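Local atomic coordinates of PduO-type ATP--cob(I)alamin adenosyltransferase (Sulfolobus tokodaii, PDB entry 1WOZ), a protein that probably binds ATP and transfers its adenosyl group to a corrinoid, as expected of a PduO-type cobalamin adenosyltransferase. Residues A[60-64]-A[75-81]; A[124-129]-A[143-147]; A[88-92]-A[151-156]; A[27-31]-A[64-69]. All coordinates share one frame; numbering follows the deposited sequence.

Contact 1 of 4, residues A[60-64]-A[75-81]; sequences ELFEI and KKIDEKY
Tyr81 OH gives a very short hydrogen bond to Glu63 OE2, 2.5 Å, and Lys75 NZ takes the other oxygen of the carboxylate, forming a salt bridge with Glu63 OE1 at 3.1 Å. Both donors sit well above the carboxylate plane, the phenol 56° out of it and the ammonium 45°, while Glu63 OE2 itself lies at the edge of the Tyr81 ring, close to the ring plane. An extended Glu63 chain reaches the phenol, and the lysine chain, bent at chi2, brings its NZ across to Glu63 OE1. The ammonium would probably help to keep Glu63 ionised.

Glu60 CD approaches Tyr81 CD1 to 3.6 Å, with carboxylate and ring planes 59° apart; its oxygens are engaged elsewhere, OE1 by Tyr145 and OE2 by Arg56. Next to these polar groups Ile77 CD1 packs on Ile64 CG1 at 3.8 Å and also rests over one face of the Tyr81 ring, toward its rim. Asp78 occupies the N-cap position of the helix that follows, accepting a weak bond from Lys80 N. The whole is a helix-to-helix connection in a mainly helical bundle, where the incoming loop and the first turn of helix 79-96 fold back onto helix 48-69.

Contact 2 of 4, residues A[124-129]-A[143-147]; sequences VERNAV and IVYLN
Glu125 and Asn147 both turn CG anti to the backbone N (chi1 178° in each), which sends the carboxylate and the amide into the same space beside two nearly antiparallel helices. Asn147 ND2 then donates to Glu125 OE2 over 3.0 Å, a fairly straight bond with an N-H...O angle of 162°. It arrives on the syn side of the carboxylate, slightly above its plane, and the acceptor lies almost in the amide plane; the two flat groups stand nearly perpendicular, 86° apart. A water bridges the other oxygen to the opposite backbone, donating to Glu125 OE1 and to Leu146 O, 2.8 Å from the latter.

Inward from this polar edge the contact is aliphatic. Leu146 CD1 meets Val124 CG1 at 3.9 Å, the two side chains crossing at about a right angle, and also approaches Ala128 CB. The small Ala128 methyl leaves room for Ile143, whose CG1 comes to 4.0 Å from Ala128 CB while its CD1 lies beside Val129. Helices 109-134 and 140-163, successive in the chain, are thus joined along one hydrophobic seam, with Leu34 of helix 23-44 packing on Val124 and Leu146.

Lys20 of the third subunit completes the polar edge with a salt bridge to Glu125 OE2. Amide, water and lysine together probably stabilise the charged form of this buried glutamate, coupling the helix pair to trimer assembly.

Contact 3 of 4, residues A[88-92]-A[151-156]; sequences RTVEY and SLLFAM
Helices 79-96 and 140-163 run nearly parallel here, their local axes 8.7 Å apart at closest approach and inclined by 19°, with Thr89 and Leu152 bringing the backbones nearest. Thr89 OG1 lies against the aliphatic start of Leu152, 3.4 Å from Leu152 CB, and its hydroxyl is bonded to Leu85 O one turn earlier in its own helix. The polar atom can therefore face a hydrocarbon neighbour while its bonding is met from within the helix. Thr89 CG2, the other branch, turns to the Ala155 methyl.

Tyr92 carries the next turn. Its CB packs on Ala155 CB at 3.9 Å, where the small alanine lets the helices stay close, and Leu152 CD1 comes up obliquely to Tyr92 CD2, 3.8 Å away. With CG beside its backbone N (chi1 -69°) and an extended chain beyond, selenomethionine Met156 is laid across the ring: Met156 CG stands over one face, 4.0 Å from the Tyr92 centroid and 14° off the ring normal, in a CH-pi contact. The selenium, oblique to the ring at 5.2 Å from Met156 SE to the Tyr92 centroid, adds a Met-aromatic contact, while Met156 CE touches Tyr92 CE2 at 3.8 Å.

Within the helical bundle, the pairing unites two helices far apart in sequence and is buried inside a single subunit. Helix 48-69 closes its polar end: Asp53 accepts from Tyr92 OH and makes a salt bridge with Arg88, fixing the tip of the phenol, and Met156 also packs on this aspartate. Trp177, the last residue of the chain, lies against Thr89 and Ala155.

Contact 4 of 4, residues A[27-31]-A[64-69]; sequences FLGDL and IGEDLS
Leu68 CD1 sits over the centre of the Phe27 ring, 3.6 Å from its centroid and 12° off the normal, a clear CH-pi contact in which the two side chains meet at about a right angle. The same methyl meets Leu31 CD1 tip to tip at 3.6 Å, so that one leucine branch is enclosed by an aromatic face and a second leucine. Leu31 CD1 goes on to touch Ile64 CG2, 3.8 Å away. Gly65, lacking a side chain, admits Leu28 CD2 to 3.7 Å from Gly65 CA, close against the backbone of the opposite helix. Leu28 CD1 lies beside Ser69 OG, whose hydroxyl is turned back to donate to Gly65 O over 2.9 Å; Ser69 N bonds to that same oxygen from the opposite face of the carbonyl plane.

Beyond the two segments, Ile142 of helix 140-163 packs on Phe27, Ile64 and Leu68, and Tyr131 meets the Phe27 ring. Segments 27-31 and 64-69, of helices 23-44 and 48-69, run antiparallel, 178° apart in direction, with a bound polyether (POG) whose nearest atom is about 4 Å from the Leu31 side chain. Cohesion between the two segments is thus apolar and CH-pi in character, and the serine hydroxyl stays compatible with it by bonding within its own helix.

The four contacts illustrate how a helical bundle varies its chemistry with position. Contact 3 is buried within one subunit, whereas contacts 1, 2 and 4 are partly buried and reach neighbouring subunits. Contacts 1 and 4 share helix 48-69 and Ile64, and Asp67 of contact 4 accepts from Ile77 N of contact 1, tying the loop to the helix. Contact 2 touches both, through Tyr145 to Glu60 and through Asn127 to Asp30. Contacts 2 and 3 use helix 140-163 on opposite sides of the chain's centre. Charged pairing marks contact 1 and the subunit-facing edge of contact 2; contacts 3 and 4 cohere mainly through apolar and CH-pi packing.

Contact 1 of 4, residues A[60-64]-A[75-81]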
loop_
_atom_site.group_PDB
_atom_site.type_symbol
_atom_site.label_atom_id
_atom_site.label_comp_id
_atom_site.label_asym_id
_atom_site.label_seq_id
_atom_site.Cartn_x
_atom_site.Cartn_y
_atom_site.Cartn_z
ATOM N N GLU A 60 -13.822 5.868 14.182
ATOM C CA GLU A 60 -15.021 5.702 13.356
ATOM C C GLU A 60 -14.902 4.578 12.334
ATOM O O GLU A 60 -15.921 3.979 11.957
ATOM C CB GLU A 60 -15.432 7.049 12.718
ATOM C CG GLU A 60 -15.733 8.088 13.807
ATOM C CD GLU A 60 -16.177 9.463 13.305
ATOM O OE1 GLU A 60 -16.072 9.780 12.094
ATOM O OE2 GLU A 60 -16.634 10.239 14.161
ATOM N N LEU A 61 -13.679 4.257 11.903
ATOM C CA LEU A 61 -13.517 3.121 10.994
ATOM C C LEU A 61 -13.847 1.850 11.793
ATOM O O LEU A 61 -14.384 0.880 11.245
ATOM C CB LEU A 61 -12.084 3.031 10.422
ATOM C CG LEU A 61 -11.760 4.156 9.421
ATOM C CD1 LEU A 61 -10.391 3.925 8.804
ATOM C CD2 LEU A 61 -12.824 4.187 8.303
ATOM N N PHE A 62 -13.515 1.833 13.086
ATOM C CA PHE A 62 -13.876 0.653 13.889
ATOM C C PHE A 62 -15.401 0.629 14.037
ATOM O O PHE A 62 -16.017 -0.431 14.018
ATOM C CB PHE A 62 -13.220 0.682 15.277
ATOM C CG PHE A 62 -11.849 0.067 15.303
ATOM C CD1 PHE A 62 -10.717 0.830 15.060
ATOM C CD2 PHE A 62 -11.696 -1.306 15.529
ATOM C CE1 PHE A 62 -9.444 0.239 15.034
ATOM C CE2 PHE A 62 -10.425 -1.895 15.505
ATOM C CZ PHE A 62 -9.302 -1.108 15.254
ATOM N N GLU A 63 -16.023 1.798 14.184
ATOM C CA GLU A 63 -17.481 1.815 14.286
ATOM C C GLU A 63 -18.123 1.331 12.984
ATOM O O GLU A 63 -19.149 0.624 12.994
ATOM C CB GLU A 63 -17.968 3.220 14.648
ATOM C CG GLU A 63 -17.533 3.622 16.050
ATOM C CD GLU A 63 -18.129 4.940 16.524
ATOM O OE1 GLU A 63 -18.263 5.105 17.748
ATOM O OE2 GLU A 63 -18.441 5.817 15.694
ATOM N N ILE A 64 -17.513 1.696 11.858
ATOM C CA ILE A 64 -18.013 1.257 10.559
ATOM C C ILE A 64 -17.908 -0.260 10.493
ATOM O O ILE A 64 -18.817 -0.940 10.000
ATOM C CB ILE A 64 -17.189 1.905 9.385
ATOM C CG1 ILE A 64 -17.560 3.379 9.275
ATOM C CG2 ILE A 64 -17.375 1.108 8.092
ATOM C CD1 ILE A 64 -16.804 4.147 8.200
ATOM N N LYS A 75 -23.770 -0.441 15.965
ATOM C CA LYS A 75 -23.358 0.907 15.590
ATOM C C LYS A 75 -24.072 1.168 14.273
ATOM O O LYS A 75 -24.284 0.241 13.483
ATOM C CB LYS A 75 -21.843 0.986 15.363
ATOM C CG LYS A 75 -20.967 0.796 16.601
ATOM C CD LYS A 75 -20.977 2.026 17.495
ATOM C CE LYS A 75 -20.051 1.828 18.675
ATOM N NZ LYS A 75 -19.890 3.090 19.436
ATOM N N LYS A 76 -24.464 2.419 14.044
ATOM C CA LYS A 76 -25.117 2.775 12.795
ATOM C C LYS A 76 -24.607 4.117 12.296
ATOM O O LYS A 76 -24.879 5.164 12.872
ATOM C CB LYS A 76 -26.632 2.839 12.956
ATOM C CG LYS A 76 -27.351 3.041 11.630
ATOM C CD LYS A 76 -28.850 3.102 11.828
ATOM C CE LYS A 76 -29.590 3.249 10.510
ATOM N NZ LYS A 76 -31.049 3.466 10.756
ATOM N N ILE A 77 -23.844 4.069 11.220
ATOM C CA ILE A 77 -23.292 5.273 10.630
ATOM C C ILE A 77 -24.443 6.089 10.061
ATOM O O ILE A 77 -25.279 5.560 9.329
ATOM C CB ILE A 77 -22.291 4.900 9.513
ATOM C CG1 ILE A 77 -21.218 3.966 10.091
ATOM C CG2 ILE A 77 -21.673 6.151 8.903
ATOM C CD1 ILE A 77 -20.506 4.512 11.349
ATOM N N ASP A 78 -24.493 7.372 10.417
ATOM C CA ASP A 78 -25.539 8.263 9.927
ATOM C C ASP A 78 -24.963 9.593 9.414
ATOM O O ASP A 78 -23.741 9.801 9.417
ATOM C CB ASP A 78 -26.569 8.512 11.033
ATOM C CG ASP A 78 -25.966 9.142 12.275
ATOM O OD1 ASP A 78 -26.616 9.082 13.332
ATOM O OD2 ASP A 78 -24.855 9.710 12.208
ATOM N N GLU A 79 -25.844 10.493 8.994
ATOM C CA GLU A 79 -25.425 11.780 8.453
ATOM C C GLU A 79 -24.487 12.620 9.306
ATOM O O GLU A 79 -23.672 13.345 8.755
ATOM C CB GLU A 79 -26.648 12.625 8.074
ATOM C CG GLU A 79 -27.432 12.064 6.891
ATOM C CD GLU A 79 -28.693 12.862 6.584
ATOM O OE1 GLU A 79 -28.580 13.993 6.052
ATOM O OE2 GLU A 79 -29.800 12.353 6.886
ATOM N N LYS A 80 -24.583 12.538 10.633
ATOM C CA LYS A 80 -23.707 13.347 11.483
ATOM C C LYS A 80 -22.232 12.998 11.337
ATOM O O LYS A 80 -21.368 13.866 11.508
ATOM C CB LYS A 80 -24.111 13.239 12.951
ATOM C CG LYS A 80 -25.498 13.799 13.250
ATOM C CD LYS A 80 -25.729 13.953 14.751
ATOM C CE LYS A 80 -24.751 14.969 15.360
ATOM N NZ LYS A 80 -24.897 15.107 16.839
ATOM N N TYR A 81 -21.944 11.727 11.055
ATOM C CA TYR A 81 -20.571 11.277 10.843
ATOM C C TYR A 81 -20.057 11.969 9.586
ATOM O O TYR A 81 -18.966 12.534 9.562
ATOM C CB TYR A 81 -20.523 9.778 10.566
ATOM C CG TYR A 81 -20.593 8.874 11.769
ATOM C CD1 TYR A 81 -19.440 8.253 12.267
ATOM C CD2 TYR A 81 -21.810 8.600 12.384
ATOM C CE1 TYR A 81 -19.505 7.375 13.347
ATOM C CE2 TYR A 81 -21.884 7.726 13.463
ATOM C CZ TYR A 81 -20.732 7.118 13.933
ATOM O OH TYR A 81 -20.829 6.222 14.964
#

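Contact 2 of 4, residues A[124-129]-A[143-147]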
loop_
_atom_site.group_PDB
_atom_site.type_symbol
_atom_site.label_atom_id
_atom_site.label_comp_id
_atom_site.label_asym_id
_atom_site.label_seq_id
_atom_site.Cartn_x
_atom_site.Cartn_y
_atom_site.Cartn_z
ATOM N N VAL A 124 -10.759 1.456 -1.095
ATOM C CA VAL A 124 -11.743 0.858 -0.189
ATOM C C VAL A 124 -13.153 1.293 -0.622
ATOM O O VAL A 124 -14.090 0.486 -0.611
ATOM C CB VAL A 124 -11.505 1.289 1.291
ATOM C CG1 VAL A 124 -12.570 0.619 2.226
ATOM C CG2 VAL A 124 -10.085 0.885 1.723
ATOM N N GLU A 125 -13.299 2.556 -1.019
ATOM C CA GLU A 125 -14.607 3.057 -1.484
ATOM C C GLU A 125 -15.101 2.254 -2.701
ATOM O O GLU A 125 -16.265 1.818 -2.734
ATOM C CB GLU A 125 -14.524 4.545 -1.857
ATOM C CG GLU A 125 -15.869 5.085 -2.386
ATOM C CD GLU A 125 -15.793 6.502 -2.922
ATOM O OE1 GLU A 125 -14.696 7.113 -2.907
ATOM O OE2 GLU A 125 -16.849 7.014 -3.360
ATOM N N ARG A 126 -14.232 2.057 -3.699
ATOM C CA ARG A 126 -14.607 1.266 -4.878
ATOM C C ARG A 126 -14.950 -0.170 -4.490
ATOM O O ARG A 126 -15.941 -0.724 -4.968
ATOM C CB ARG A 126 -13.487 1.232 -5.933
ATOM C CG ARG A 126 -13.211 2.560 -6.661
ATOM C CD ARG A 126 -12.271 2.304 -7.852
ATOM N NE ARG A 126 -11.057 1.562 -7.482
ATOM C CZ ARG A 126 -9.986 2.093 -6.874
ATOM N NH1 ARG A 126 -9.949 3.379 -6.551
ATOM N NH2 ARG A 126 -8.934 1.332 -6.599
ATOM N N ASN A 127 -14.125 -0.795 -3.655
ATOM C CA ASN A 127 -14.420 -2.161 -3.217
ATOM C C ASN A 127 -15.769 -2.217 -2.475
ATOM O O ASN A 127 -16.546 -3.157 -2.654
ATOM C CB ASN A 127 -13.302 -2.699 -2.312
ATOM C CG ASN A 127 -11.981 -2.861 -3.049
ATOM O OD1 ASN A 127 -11.923 -2.728 -4.273
ATOM N ND2 ASN A 127 -10.917 -3.153 -2.308
ATOM N N ALA A 128 -16.052 -1.208 -1.651
ATOM C CA ALA A 128 -17.314 -1.172 -0.917
ATOM C C ALA A 128 -18.506 -1.240 -1.868
ATOM O O ALA A 128 -19.488 -1.943 -1.596
ATOM C CB ALA A 128 -17.397 0.088 -0.054
ATOM N N VAL A 129 -18.436 -0.511 -2.978
ATOM C CA VAL A 129 -19.507 -0.543 -3.967
ATOM C C VAL A 129 -19.656 -1.974 -4.486
ATOM O O VAL A 129 -20.766 -2.479 -4.649
ATOM C CB VAL A 129 -19.211 0.410 -5.145
ATOM C CG1 VAL A 129 -20.271 0.241 -6.232
ATOM C CG2 VAL A 129 -19.212 1.848 -4.650
ATOM N N ILE A 143 -20.522 4.056 2.491
ATOM C CA ILE A 143 -19.870 4.432 1.244
ATOM C C ILE A 143 -19.764 5.960 1.191
ATOM O O ILE A 143 -18.737 6.513 0.767
ATOM C CB ILE A 143 -20.644 3.880 0.036
ATOM C CG1 ILE A 143 -20.664 2.343 0.120
ATOM C CG2 ILE A 143 -19.985 4.325 -1.253
ATOM C CD1 ILE A 143 -21.398 1.628 -1.027
ATOM N N VAL A 144 -20.805 6.649 1.654
ATOM C CA VAL A 144 -20.753 8.110 1.676
ATOM C C VAL A 144 -19.623 8.599 2.588
ATOM O O VAL A 144 -18.881 9.539 2.232
ATOM C CB VAL A 144 -22.072 8.727 2.166
ATOM C CG1 VAL A 144 -21.988 10.256 2.102
ATOM C CG2 VAL A 144 -23.226 8.209 1.288
ATOM N N TYR A 145 -19.477 7.957 3.747
ATOM C CA TYR A 145 -18.433 8.343 4.689
ATOM C C TYR A 145 -17.055 8.208 4.004
ATOM O O TYR A 145 -16.229 9.135 4.052
ATOM C CB TYR A 145 -18.475 7.445 5.940
ATOM C CG TYR A 145 -17.490 7.834 7.020
ATOM C CD1 TYR A 145 -17.867 8.669 8.073
ATOM C CD2 TYR A 145 -16.170 7.376 6.986
ATOM C CE1 TYR A 145 -16.963 9.034 9.058
ATOM C CE2 TYR A 145 -15.258 7.734 7.967
ATOM C CZ TYR A 145 -15.650 8.557 8.998
ATOM O OH TYR A 145 -14.756 8.914 9.974
ATOM N N LEU A 146 -16.834 7.062 3.367
ATOM C CA LEU A 146 -15.572 6.782 2.683
ATOM C C LEU A 146 -15.287 7.808 1.582
ATOM O O LEU A 146 -14.142 8.237 1.416
ATOM C CB LEU A 146 -15.598 5.364 2.109
ATOM C CG LEU A 146 -15.497 4.244 3.166
ATOM C CD1 LEU A 146 -15.703 2.912 2.481
ATOM C CD2 LEU A 146 -14.117 4.286 3.900
ATOM N N ASN A 147 -16.326 8.200 0.843
ATOM C CA ASN A 147 -16.188 9.202 -0.221
ATOM C C ASN A 147 -15.759 10.549 0.364
ATOM O O ASN A 147 -14.839 11.199 -0.160
ATOM C CB ASN A 147 -17.513 9.314 -0.998
ATOM C CG ASN A 147 -17.479 10.383 -2.112
ATOM O OD1 ASN A 147 -17.778 11.551 -1.873
ATOM N ND2 ASN A 147 -17.120 9.972 -3.324
HETATM O O HOH W 1 -12.889 7.656 -0.975
#

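Contact 3 of 4, residues A[88-92]-A[151-156]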
loop_
_atom_site.group_PDB
_atom_site.type_symbol
_atom_site.label_atom_id
_atom_site.label_comp_id
_atom_site.label_asym_id
_atom_site.label_seq_id
_atom_site.Cartn_x
_atom_site.Cartn_y
_atom_site.Cartn_z
ATOM N N ARG A 88 -14.842 19.706 8.492
ATOM C CA ARG A 88 -13.391 19.810 8.651
ATOM C C ARG A 88 -12.761 20.039 7.277
ATOM O O ARG A 88 -11.773 20.767 7.144
ATOM C CB ARG A 88 -12.806 18.547 9.315
ATOM C CG ARG A 88 -13.204 18.370 10.787
ATOM C CD ARG A 88 -12.818 19.609 11.607
ATOM N NE ARG A 88 -11.377 19.848 11.605
ATOM C CZ ARG A 88 -10.811 21.039 11.797
ATOM N NH1 ARG A 88 -11.564 22.115 12.000
ATOM N NH2 ARG A 88 -9.491 21.156 11.801
ATOM N N THR A 89 -13.339 19.432 6.247
ATOM C CA THR A 89 -12.804 19.615 4.905
ATOM C C THR A 89 -12.875 21.115 4.566
ATOM O O THR A 89 -11.902 21.699 4.075
ATOM C CB THR A 89 -13.589 18.770 3.878
ATOM O OG1 THR A 89 -13.437 17.368 4.188
ATOM C CG2 THR A 89 -13.063 19.012 2.452
ATOM N N VAL A 90 -14.024 21.738 4.840
ATOM C CA VAL A 90 -14.178 23.171 4.580
ATOM C C VAL A 90 -13.137 24.002 5.323
ATOM O O VAL A 90 -12.586 24.935 4.753
ATOM C CB VAL A 90 -15.590 23.669 4.965
ATOM C CG1 VAL A 90 -15.609 25.205 5.020
ATOM C CG2 VAL A 90 -16.606 23.151 3.951
ATOM N N GLU A 91 -12.849 23.664 6.581
ATOM C CA GLU A 91 -11.850 24.411 7.362
ATOM C C GLU A 91 -10.421 24.323 6.808
ATOM O O GLU A 91 -9.682 25.317 6.790
ATOM C CB GLU A 91 -11.848 23.944 8.826
ATOM C CG GLU A 91 -13.091 24.346 9.603
ATOM C CD GLU A 91 -13.332 25.832 9.508
ATOM O OE1 GLU A 91 -14.307 26.235 8.829
ATOM O OE2 GLU A 91 -12.522 26.589 10.091
ATOM N N TYR A 92 -10.014 23.134 6.365
ATOM C CA TYR A 92 -8.673 22.983 5.798
ATOM C C TYR A 92 -8.557 23.755 4.475
ATOM O O TYR A 92 -7.546 24.400 4.190
ATOM C CB TYR A 92 -8.371 21.499 5.582
ATOM C CG TYR A 92 -8.049 20.809 6.876
ATOM C CD1 TYR A 92 -6.900 21.153 7.583
ATOM C CD2 TYR A 92 -8.906 19.852 7.422
ATOM C CE1 TYR A 92 -6.600 20.575 8.791
ATOM C CE2 TYR A 92 -8.616 19.261 8.657
ATOM C CZ TYR A 92 -7.460 19.633 9.329
ATOM O OH TYR A 92 -7.128 19.074 10.540
ATOM N N SER A 151 -11.891 13.169 0.344
ATOM C CA SER A 151 -11.803 14.612 0.082
ATOM C C SER A 151 -11.155 15.332 1.275
ATOM O O SER A 151 -10.423 16.309 1.097
ATOM C CB SER A 151 -13.192 15.207 -0.189
ATOM O OG SER A 151 -13.745 14.624 -1.347
ATOM N N LEU A 152 -11.448 14.860 2.494
ATOM C CA LEU A 152 -10.840 15.445 3.680
ATOM C C LEU A 152 -9.312 15.223 3.632
ATOM O O LEU A 152 -8.528 16.132 3.920
ATOM C CB LEU A 152 -11.425 14.799 4.955
ATOM C CG LEU A 152 -10.678 15.116 6.255
ATOM C CD1 LEU A 152 -10.629 16.624 6.481
ATOM C CD2 LEU A 152 -11.357 14.393 7.428
ATOM N N LEU A 153 -8.892 14.005 3.292
ATOM C CA LEU A 153 -7.464 13.698 3.212
ATOM C C LEU A 153 -6.776 14.596 2.167
ATOM O O LEU A 153 -5.647 15.045 2.373
ATOM C CB LEU A 153 -7.270 12.217 2.874
ATOM C CG LEU A 153 -7.656 11.248 4.020
ATOM C CD1 LEU A 153 -7.720 9.820 3.492
ATOM C CD2 LEU A 153 -6.636 11.345 5.170
ATOM N N PHE A 154 -7.461 14.822 1.049
ATOM C CA PHE A 154 -6.966 15.685 -0.034
ATOM C C PHE A 154 -6.784 17.106 0.515
ATOM O O PHE A 154 -5.726 17.713 0.367
ATOM C CB PHE A 154 -7.983 15.660 -1.187
ATOM C CG PHE A 154 -7.580 16.487 -2.383
ATOM C CD1 PHE A 154 -7.925 17.829 -2.463
ATOM C CD2 PHE A 154 -6.852 15.922 -3.427
ATOM C CE1 PHE A 154 -7.550 18.614 -3.576
ATOM C CE2 PHE A 154 -6.465 16.686 -4.549
ATOM C CZ PHE A 154 -6.818 18.039 -4.620
ATOM N N ALA A 155 -7.802 17.630 1.194
ATOM C CA ALA A 155 -7.693 18.982 1.744
ATOM C C ALA A 155 -6.573 19.083 2.755
ATOM O O ALA A 155 -5.875 20.104 2.831
ATOM C CB ALA A 155 -9.037 19.407 2.381
HETATM N N MSE A 156 -6.370 18.015 3.531
HETATM C CA MSE A 156 -5.301 18.047 4.509
HETATM C C MSE A 156 -3.945 18.054 3.819
HETATM O O MSE A 156 -3.022 18.696 4.294
HETATM C CB MSE A 156 -5.375 16.838 5.454
HETATM C CG MSE A 156 -6.554 16.838 6.396
HETATM SE SE MSE A 156 -6.368 15.194 7.466
HETATM C CE MSE A 156 -7.639 15.562 8.897
#

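Contact 4 of 4, residues A[27-31]-A[64-69]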
loop_
_atom_site.group_PDB
_atom_site.type_symbol
_atom_site.label_atom_id
_atom_site.label_comp_id
_atom_site.label_asym_id
_atom_site.label_seq_id
_atom_site.Cartn_x
_atom_site.Cartn_y
_atom_site.Cartn_z
ATOM N N PHE A 27 -14.104 -6.721 3.222
ATOM C CA PHE A 27 -14.437 -5.330 3.511
ATOM C C PHE A 27 -13.743 -4.927 4.824
ATOM O O PHE A 27 -13.110 -3.866 4.909
ATOM C CB PHE A 27 -15.969 -5.167 3.631
ATOM C CG PHE A 27 -16.461 -3.752 3.442
ATOM C CD1 PHE A 27 -17.811 -3.511 3.178
ATOM C CD2 PHE A 27 -15.595 -2.658 3.537
ATOM C CE1 PHE A 27 -18.296 -2.206 3.015
ATOM C CE2 PHE A 27 -16.070 -1.345 3.369
ATOM C CZ PHE A 27 -17.430 -1.123 3.108
ATOM N N LEU A 28 -13.871 -5.763 5.850
ATOM C CA LEU A 28 -13.214 -5.486 7.128
ATOM C C LEU A 28 -11.690 -5.432 6.929
ATOM O O LEU A 28 -11.014 -4.622 7.557
ATOM C CB LEU A 28 -13.568 -6.562 8.164
ATOM C CG LEU A 28 -15.050 -6.620 8.569
ATOM C CD1 LEU A 28 -15.275 -7.833 9.505
ATOM C CD2 LEU A 28 -15.437 -5.318 9.291
ATOM N N GLY A 29 -11.158 -6.290 6.066
ATOM C CA GLY A 29 -9.720 -6.269 5.809
ATOM C C GLY A 29 -9.310 -4.953 5.150
ATOM O O GLY A 29 -8.265 -4.364 5.496
ATOM N N ASP A 30 -10.114 -4.480 4.196
ATOM C CA ASP A 30 -9.807 -3.207 3.522
ATOM C C ASP A 30 -9.865 -2.036 4.514
ATOM O O ASP A 30 -9.034 -1.126 4.463
ATOM C CB ASP A 30 -10.783 -2.945 2.364
ATOM C CG ASP A 30 -10.583 -3.902 1.215
ATOM O OD1 ASP A 30 -9.525 -4.562 1.156
ATOM O OD2 ASP A 30 -11.481 -3.997 0.358
ATOM N N LEU A 31 -10.832 -2.075 5.430
ATOM C CA LEU A 31 -10.957 -1.023 6.431
ATOM C C LEU A 31 -9.716 -0.995 7.309
ATOM O O LEU A 31 -9.216 0.071 7.654
ATOM C CB LEU A 31 -12.210 -1.240 7.295
ATOM C CG LEU A 31 -13.471 -0.930 6.487
ATOM C CD1 LEU A 31 -14.688 -1.435 7.239
ATOM C CD2 LEU A 31 -13.576 0.581 6.225
ATOM N N ILE A 64 -17.513 1.696 11.858
ATOM C CA ILE A 64 -18.013 1.257 10.559
ATOM C C ILE A 64 -17.908 -0.260 10.493
ATOM O O ILE A 64 -18.817 -0.940 10.000
ATOM C CB ILE A 64 -17.189 1.905 9.385
ATOM C CG1 ILE A 64 -17.560 3.379 9.275
ATOM C CG2 ILE A 64 -17.375 1.108 8.092
ATOM C CD1 ILE A 64 -16.804 4.147 8.200
ATOM N N GLY A 65 -16.794 -0.802 10.978
ATOM C CA GLY A 65 -16.647 -2.251 10.974
ATOM C C GLY A 65 -17.714 -2.942 11.824
ATOM O O GLY A 65 -18.203 -4.018 11.470
ATOM N N GLU A 66 -18.091 -2.332 12.942
ATOM C CA GLU A 66 -19.116 -2.933 13.795
ATOM C C GLU A 66 -20.486 -2.809 13.146
ATOM O O GLU A 66 -21.317 -3.716 13.259
ATOM C CB GLU A 66 -19.112 -2.279 15.184
ATOM C CG GLU A 66 -17.804 -2.521 15.915
ATOM C CD GLU A 66 -17.917 -2.467 17.434
ATOM O OE1 GLU A 66 -18.360 -1.437 17.992
ATOM O OE2 GLU A 66 -17.531 -3.475 18.060
ATOM N N ASP A 67 -20.724 -1.693 12.467
ATOM C CA ASP A 67 -21.983 -1.492 11.751
ATOM C C ASP A 67 -22.084 -2.663 10.763
ATOM O O ASP A 67 -23.044 -3.438 10.796
ATOM C CB ASP A 67 -21.950 -0.139 11.001
ATOM C CG ASP A 67 -23.250 0.178 10.278
ATOM O OD1 ASP A 67 -23.953 -0.749 9.827
ATOM O OD2 ASP A 67 -23.559 1.373 10.138
ATOM N N LEU A 68 -21.076 -2.815 9.904
ATOM C CA LEU A 68 -21.047 -3.900 8.908
ATOM C C LEU A 68 -21.228 -5.299 9.488
ATOM O O LEU A 68 -21.989 -6.102 8.946
ATOM C CB LEU A 68 -19.713 -3.910 8.146
ATOM C CG LEU A 68 -19.419 -2.744 7.212
ATOM C CD1 LEU A 68 -17.957 -2.856 6.718
ATOM C CD2 LEU A 68 -20.402 -2.764 6.045
ATOM N N SER A 69 -20.492 -5.587 10.561
ATOM C CA SER A 69 -20.513 -6.882 11.240
ATOM C C SER A 69 -21.805 -7.225 11.986
ATOM O O SER A 69 -22.051 -8.405 12.276
ATOM C CB SER A 69 -19.349 -6.969 12.243
ATOM O OG SER A 69 -18.094 -6.927 11.580
#